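Local coordinates for protein putative adhesin (Bacteroides thetaiotaomicron, PDB 4QDG) that is a putative lipoprotein adhesin of the FimB/Mfa2 family, probably an outer-membrane component of bacterial pili, and carries bound magnesium ions, at residues G47-V50 and D51-I54; G206-D209 and E210-V214; D268-E271 and F272-E276. All blocks are in the same frame, centred on the assembly; numbering follows the deposited sequence. Where two conformers were deposited one is given.

Contact 1 of 3, residues G47-V50 and D51-I54; sequences GNYV and DTRI
One face of the Tyr49 ring lies over the backbone of Asp51, whose N sits 3.8 Å from CE2 and offset toward the rim, while Thr52 OG1 meets the ring at its edge, in the ring plane. The phenol and the threonine cross at about a right angle, and their hydroxyls are joined by a short hydrogen bond of 2.6 Å between Tyr49 OH and Thr52 OG1. Tyr49 CG is anti to the backbone N (chi1 179°), which lays the ring along the strand in the direction of Thr52. At Val50 and Asp51 the strand makes a classic beta bulge: both residues face Val42 of the partner strand 38-44 in the hairpin. Asp51 turns its carboxylate along the strand toward the residues that follow, OD1 accepting a weak bond from Thr52 N (2.9 Å, 145°). Thr101, from a loop, also touches Tyr49. The hydroxyl bond thus spans the two bulge residues, while the Asp51 carboxylate bonds weakly to the N-H of the next residue; in the short Tyr49-Thr52 bond either hydroxyl could be the donor.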
loop_
_atom_site.group_PDB
_atom_site.type_symbol
_atom_site.label_atom_id
_atom_site.label_comp_id
_atom_site.label_asym_id
_atom_site.label_seq_id
_atom_site.Cartn_x
_atom_site.Cartn_y
_atom_site.Cartn_z
ATOM N N GLY A 47 21.649 -14.885 -9.056
ATOM C CA GLY A 47 20.357 -14.308 -9.377
ATOM C C GLY A 47 19.563 -15.039 -10.441
ATOM O O GLY A 47 18.631 -14.466 -10.994
ATOM N N ASN A 48 19.888 -16.303 -10.746
ATOM C CA ASN A 48 19.128 -17.045 -11.761
ATOM C C ASN A 48 17.970 -17.790 -11.146
ATOM O O ASN A 48 18.119 -18.402 -10.084
ATOM C CB ASN A 48 20.015 -18.011 -12.553
ATOM C CG ASN A 48 21.206 -17.342 -13.196
ATOM O OD1 ASN A 48 22.357 -17.700 -12.919
ATOM N ND2 ASN A 48 20.961 -16.315 -14.022
ATOM N N TYR A 49 16.811 -17.750 -11.827
ATOM C CA TYR A 49 15.575 -18.418 -11.420
ATOM C C TYR A 49 15.835 -19.886 -11.095
ATOM O O TYR A 49 16.569 -20.559 -11.837
ATOM C CB TYR A 49 14.487 -18.290 -12.510
ATOM C CG TYR A 49 13.192 -18.990 -12.145
ATOM C CD1 TYR A 49 12.241 -18.365 -11.342
ATOM C CD2 TYR A 49 12.953 -20.304 -12.541
ATOM C CE1 TYR A 49 11.064 -19.018 -10.972
ATOM C CE2 TYR A 49 11.791 -20.973 -12.160
ATOM C CZ TYR A 49 10.840 -20.321 -11.389
ATOM O OH TYR A 49 9.686 -20.970 -11.032
ATOM N N VAL A 50 15.218 -20.385 -9.997
ATOM C CA VAL A 50 15.356 -21.780 -9.560
ATOM C C VAL A 50 13.954 -22.399 -9.441
ATOM O O VAL A 50 13.719 -23.465 -10.017
ATOM C CB VAL A 50 16.179 -21.910 -8.225
ATOM C CG1 VAL A 50 16.137 -23.327 -7.652
ATOM C CG2 VAL A 50 17.622 -21.433 -8.390
ATOM N N ASP A 51 13.054 -21.773 -8.644
ATOM C CA ASP A 51 11.707 -22.297 -8.413
ATOM C C ASP A 51 10.747 -21.246 -7.875
ATOM O O ASP A 51 11.151 -20.151 -7.478
ATOM C CB ASP A 51 11.742 -23.497 -7.437
ATOM C CG ASP A 51 10.616 -24.533 -7.602
ATOM O OD1 ASP A 51 9.824 -24.421 -8.580
ATOM O OD2 ASP A 51 10.527 -25.447 -6.759
ATOM N N THR A 52 9.455 -21.593 -7.909
ATOM C CA THR A 52 8.332 -20.824 -7.380
ATOM C C THR A 52 7.455 -21.736 -6.519
ATOM O O THR A 52 7.184 -22.882 -6.886
ATOM C CB THR A 52 7.509 -20.164 -8.507
ATOM O OG1 THR A 52 8.373 -19.407 -9.354
ATOM C CG2 THR A 52 6.406 -19.267 -7.981
ATOM N N ARG A 53 7.030 -21.207 -5.377
ATOM C CA ARG A 53 6.118 -21.866 -4.445
ATOM C C ARG A 53 4.933 -20.946 -4.214
ATOM O O ARG A 53 5.126 -19.769 -3.893
ATOM C CB ARG A 53 6.812 -22.204 -3.110
ATOM C CG ARG A 53 7.807 -23.356 -3.170
ATOM C CD ARG A 53 7.182 -24.731 -2.943
ATOM N NE ARG A 53 8.186 -25.795 -3.013
ATOM C CZ ARG A 53 8.655 -26.312 -4.144
ATOM N NH1 ARG A 53 8.205 -25.883 -5.315
ATOM N NH2 ARG A 53 9.571 -27.269 -4.112
ATOM N N ILE A 54 3.723 -21.447 -4.411
ATOM C CA ILE A 54 2.529 -20.642 -4.218
ATOM C C ILE A 54 1.710 -21.243 -3.078
ATOM O O ILE A 54 1.476 -22.443 -3.075
ATOM C CB ILE A 54 1.753 -20.506 -5.557
ATOM C CG1 ILE A 54 2.453 -19.438 -6.437
ATOM C CG2 ILE A 54 0.273 -20.126 -5.327
ATOM C CD1 ILE A 54 2.482 -19.754 -7.881
#

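Contact 2 of 3, residues G206-D209 and E210-V214; sequences GFTD and EGREV
Phe207 and Glu213 touch across the end of a beta hairpin, where the ring rests against the start of the glutamate side chain. Ring atom CE2 comes within 3.6 Å of Glu213 CB, and Glu213 CG makes a CH-pi contact over the ring face, 4.3 Å from the centroid and 25° off the normal. At the ring edge, near its plane, Gly211 O approaches Phe207 CD2. Glu213 CG is anti to its own backbone N and the chain runs on extended, carrying the carboxylate to Ser204, whose OG is hydrogen-bonded to OE2. Thr208, the first residue of the turn, makes two kinds of contact: its CG2 packs on Val214 CG2 at 3.7 Å, and OG1 receives two weak bonds, from Arg212 N and Glu210 N. A chi1 of 69° places that hydroxyl between the threonine's backbone N and carbonyl carbon, where it faces both N-H groups.

These side chains are set by the backbone. Phe207 and Glu213 form an antiparallel non-hydrogen-bonded pair, flanked by the bonds Val214 N to Gly206 O (2.8 Å, nearly straight at 176°) and Thr208 N to Arg212 O (2.8 Å). The chain reverses through a type I turn plus G1 bulge (a 3:5 hairpin), from Thr208 to Gly211, closed by Gly211 N to Thr208 O at 2.8 Å, with the donor well above the carbonyl plane. Gly211, at positive phi, takes the bulge position.

Arg212 reaches away from the turn to a salt bridge with Glu163. The hairpin joins strand 199-207 to strand 213-223, and the latter runs antiparallel beside the long strand 140-159, leaving the turn as a surface tip at the far end of these strands.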
loop_
_atom_site.group_PDB
_atom_site.type_symbol
_atom_site.label_atom_id
_atom_site.label_comp_id
_atom_site.label_asym_id
_atom_site.label_seq_id
_atom_site.Cartn_x
_atom_site.Cartn_y
_atom_site.Cartn_z
ATOM N N GLY A 206 -20.916 14.128 14.571
ATOM C CA GLY A 206 -21.488 14.511 15.850
ATOM C C GLY A 206 -22.491 15.633 15.720
ATOM O O GLY A 206 -23.076 15.825 14.654
ATOM N N PHE A 207 -22.696 16.379 16.812
ATOM C CA PHE A 207 -23.672 17.453 16.912
ATOM C C PHE A 207 -23.090 18.759 17.402
ATOM O O PHE A 207 -22.123 18.760 18.155
ATOM C CB PHE A 207 -24.783 17.023 17.888
ATOM C CG PHE A 207 -25.614 15.876 17.361
ATOM C CD1 PHE A 207 -25.188 14.560 17.509
ATOM C CD2 PHE A 207 -26.795 16.116 16.670
ATOM C CE1 PHE A 207 -25.918 13.504 16.955
ATOM C CE2 PHE A 207 -27.530 15.062 16.120
ATOM C CZ PHE A 207 -27.082 13.763 16.262
ATOM N N THR A 208 -23.709 19.872 16.988
ATOM C CA THR A 208 -23.367 21.212 17.449
ATOM C C THR A 208 -24.105 21.454 18.787
ATOM O O THR A 208 -25.059 20.732 19.105
ATOM C CB THR A 208 -23.727 22.295 16.404
ATOM O OG1 THR A 208 -25.150 22.422 16.285
ATOM C CG2 THR A 208 -23.060 22.073 15.056
ATOM N N ASP A 209 -23.699 22.495 19.532
ATOM C CA ASP A 209 -24.314 22.907 20.805
ATOM C C ASP A 209 -25.793 23.342 20.605
ATOM O O ASP A 209 -26.504 23.570 21.591
ATOM C CB ASP A 209 -23.482 24.032 21.468
ATOM C CG ASP A 209 -22.913 25.068 20.505
ATOM O OD1 ASP A 209 -23.720 25.733 19.797
ATOM O OD2 ASP A 209 -21.656 25.230 20.470
ATOM N N GLU A 210 -26.247 23.428 19.330
ATOM C CA GLU A 210 -27.616 23.772 18.948
ATOM C C GLU A 210 -28.415 22.500 18.614
ATOM O O GLU A 210 -29.552 22.585 18.146
ATOM C CB GLU A 210 -27.614 24.744 17.760
ATOM C CG GLU A 210 -26.991 26.102 18.051
ATOM C CD GLU A 210 -26.997 27.080 16.891
ATOM O OE1 GLU A 210 -26.808 26.637 15.734
ATOM O OE2 GLU A 210 -27.160 28.296 17.142
ATOM N N GLY A 211 -27.815 21.336 18.866
ATOM C CA GLY A 211 -28.416 20.025 18.617
ATOM C C GLY A 211 -28.498 19.612 17.155
ATOM O O GLY A 211 -29.229 18.676 16.804
ATOM N N ARG A 212 -27.736 20.307 16.293
ATOM C CA ARG A 212 -27.716 20.055 14.858
ATOM C C ARG A 212 -26.620 19.051 14.509
ATOM O O ARG A 212 -25.483 19.202 14.960
ATOM C CB ARG A 212 -27.510 21.379 14.104
ATOM C CG ARG A 212 -28.787 22.208 13.910
ATOM C CD ARG A 212 -29.589 21.784 12.688
ATOM N NE ARG A 212 -28.736 21.488 11.526
ATOM C CZ ARG A 212 -28.278 22.386 10.655
ATOM N NH1 ARG A 212 -28.612 23.666 10.770
ATOM N NH2 ARG A 212 -27.505 22.004 9.647
ATOM N N GLU A 213 -26.958 18.021 13.718
ATOM C CA GLU A 213 -25.972 17.025 13.298
ATOM C C GLU A 213 -25.015 17.622 12.282
ATOM O O GLU A 213 -25.440 18.353 11.391
ATOM C CB GLU A 213 -26.670 15.804 12.709
ATOM C CG GLU A 213 -25.801 14.571 12.558
ATOM C CD GLU A 213 -26.523 13.344 12.040
ATOM O OE1 GLU A 213 -27.771 13.281 12.137
ATOM O OE2 GLU A 213 -25.826 12.416 11.576
ATOM N N VAL A 214 -23.710 17.331 12.438
ATOM C CA VAL A 214 -22.672 17.769 11.512
ATOM C C VAL A 214 -22.500 16.642 10.496
ATOM O O VAL A 214 -22.124 15.520 10.861
ATOM C CB VAL A 214 -21.332 18.151 12.213
ATOM C CG1 VAL A 214 -20.309 18.689 11.194
ATOM C CG2 VAL A 214 -21.577 19.155 13.332
#

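Contact 3 of 3, residues D268-E271 and F272-E276; sequences DSQE and FLDRE. With MG (magnesium ion), chain D.
Residues 269-275 form a short helix, with Asp268 as N-cap and Glu276 just beyond its end; its i to i+4 backbone bonds include Phe272 N to Asp268 O (3.0 Å) and Arg275 N to Glu271 O. At the cap, Asp268 OD2 accepts from Glu271 N at 3.3 Å, met from above the carboxylate plane. One turn on, Glu271 and Arg275 lie side by side in a salt bridge. Arg275 NE, with the acceptor in its guanidinium plane, gives a 2.6 Å bond to the anti lone pair of Glu271 OE2, and NH2 adds a weak bond to the same oxygen. The extended Glu271 chain (chi1 177°, chi2 171°) carries the carboxylate alongside the arginine; Asn24 O and a cation-pi contact with Tyr27 hold the guanidinium further. Gln270 instead bends at chi2 (51°), so that NE2 donates a 3.0 Å hydrogen bond to Asp274 OD1, meeting it from above the carboxylate plane. That amide also bonds Leu226 O, while Asp274 OD1 has a salt bridge to Arg225. Phe272 meets Trp279, and Leu273 packs on helix 252-263. Leu273 O and Glu276 O each bind, at 2.2 Å, a magnesium ion also held by Asn151 OD1 and a water.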
loop_
_atom_site.group_PDB
_atom_site.type_symbol
_atom_site.label_atom_id
_atom_site.label_comp_id
_atom_site.label_asym_id
_atom_site.label_seq_id
_atom_site.Cartn_x
_atom_site.Cartn_y
_atom_site.Cartn_z
ATOM N N ASP A 268 12.079 7.742 9.550
ATOM C CA ASP A 268 12.432 7.962 8.160
ATOM C C ASP A 268 11.143 8.237 7.365
ATOM O O ASP A 268 10.116 7.616 7.649
ATOM C CB ASP A 268 13.217 6.768 7.592
ATOM C CG ASP A 268 13.507 6.938 6.122
ATOM O OD1 ASP A 268 14.187 7.934 5.761
ATOM O OD2 ASP A 268 12.945 6.164 5.317
ATOM N N SER A 269 11.186 9.206 6.432
ATOM C CA SER A 269 10.018 9.613 5.636
ATOM C C SER A 269 9.403 8.435 4.855
ATOM O O SER A 269 8.187 8.224 4.936
ATOM C CB SER A 269 10.375 10.755 4.698
ATOM O OG SER A 269 10.498 11.935 5.473
ATOM N N GLN A 270 10.236 7.651 4.167
ATOM C CA GLN A 270 9.787 6.479 3.394
ATOM C C GLN A 270 9.204 5.393 4.311
ATOM O O GLN A 270 8.173 4.809 3.980
ATOM C CB GLN A 270 10.912 5.899 2.503
ATOM C CG GLN A 270 10.347 4.934 1.444
ATOM C CD GLN A 270 9.194 5.543 0.652
ATOM O OE1 GLN A 270 9.337 6.580 0.001
ATOM N NE2 GLN A 270 8.011 4.954 0.752
ATOM N N GLU A 271 9.839 5.161 5.469
ATOM C CA GLU A 271 9.380 4.190 6.487
ATOM C C GLU A 271 7.976 4.526 6.967
ATOM O O GLU A 271 7.153 3.626 7.121
ATOM C CB GLU A 271 10.347 4.139 7.677
ATOM C CG GLU A 271 9.889 3.204 8.792
ATOM C CD GLU A 271 10.889 2.933 9.900
ATOM O OE1 GLU A 271 11.968 3.563 9.903
ATOM O OE2 GLU A 271 10.592 2.089 10.773
ATOM N N PHE A 272 7.723 5.811 7.233
ATOM C CA PHE A 272 6.420 6.351 7.638
ATOM C C PHE A 272 5.397 6.099 6.513
ATOM O O PHE A 272 4.289 5.600 6.780
ATOM C CB PHE A 272 6.561 7.870 7.948
ATOM C CG PHE A 272 5.269 8.600 8.204
ATOM C CD1 PHE A 272 4.588 8.441 9.407
ATOM C CD2 PHE A 272 4.710 9.425 7.227
ATOM C CE1 PHE A 272 3.373 9.102 9.639
ATOM C CE2 PHE A 272 3.505 10.085 7.459
ATOM C CZ PHE A 272 2.854 9.928 8.670
ATOM N N LEU A 273 5.781 6.408 5.256
ATOM C CA LEU A 273 4.878 6.196 4.113
ATOM C C LEU A 273 4.604 4.714 3.857
ATOM O O LEU A 273 3.534 4.389 3.328
ATOM C CB LEU A 273 5.403 6.845 2.843
ATOM C CG LEU A 273 5.561 8.367 2.870
ATOM C CD1 LEU A 273 6.416 8.823 1.693
ATOM C CD2 LEU A 273 4.178 9.074 2.882
ATOM N N ASP A 274 5.563 3.815 4.244
ATOM C CA ASP A 274 5.360 2.371 4.089
ATOM C C ASP A 274 4.666 1.764 5.293
ATOM O O ASP A 274 3.767 0.960 5.090
ATOM C CB ASP A 274 6.665 1.613 3.825
ATOM C CG ASP A 274 7.433 2.034 2.602
ATOM O OD1 ASP A 274 6.795 2.299 1.573
ATOM O OD2 ASP A 274 8.696 2.032 2.660
ATOM N N ARG A 275 5.041 2.139 6.530
ATOM C CA ARG A 275 4.422 1.559 7.744
ATOM C C ARG A 275 2.928 1.903 7.879
ATOM O O ARG A 275 2.164 1.088 8.358
ATOM C CB ARG A 275 5.139 2.001 9.025
ATOM C CG ARG A 275 6.445 1.298 9.275
ATOM C CD ARG A 275 6.925 1.619 10.678
ATOM N NE ARG A 275 8.219 1.003 10.945
ATOM C CZ ARG A 275 8.393 -0.229 11.427
ATOM N NH1 ARG A 275 7.342 -0.983 11.747
ATOM N NH2 ARG A 275 9.616 -0.706 11.617
ATOM N N GLU A 276 2.545 3.110 7.503
ATOM C CA GLU A 276 1.161 3.515 7.582
ATOM C C GLU A 276 0.464 3.228 6.260
ATOM O O GLU A 276 0.947 3.639 5.210
ATOM C CB GLU A 276 1.012 5.000 7.973
ATOM C CG GLU A 276 -0.445 5.405 8.192
ATOM C CD GLU A 276 -1.149 4.603 9.267
ATOM O OE1 GLU A 276 -1.059 4.998 10.453
ATOM O OE2 GLU A 276 -1.771 3.568 8.928
HETATM MG MG MG D . 1.794 3.000 3.261
HETATM O O HOH W 1 1.559 0.919 2.744
#

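In the fold
Along the chain the three contacts follow in series, each closing before the next opens. Contacts 1 and 2 lie on opposite sides of the chain's centre, their centres about 60 Å apart, in two hairpins, 38-44 with 49-55 and 199-207 with 213-223. The long strand 140-159 links the two regions: it pairs directly with 213-223, and through 127-137 and 75-82 it connects to 38-44. Contact 3 lies nearer the middle, its centre about 29 Å from that of contact 1 and 37 Å from that of contact 2. Its magnesium ties the end of helix 269-275 to Asn151 of the same long strand, while the hairpins lie at distant parts of an elongated molecule.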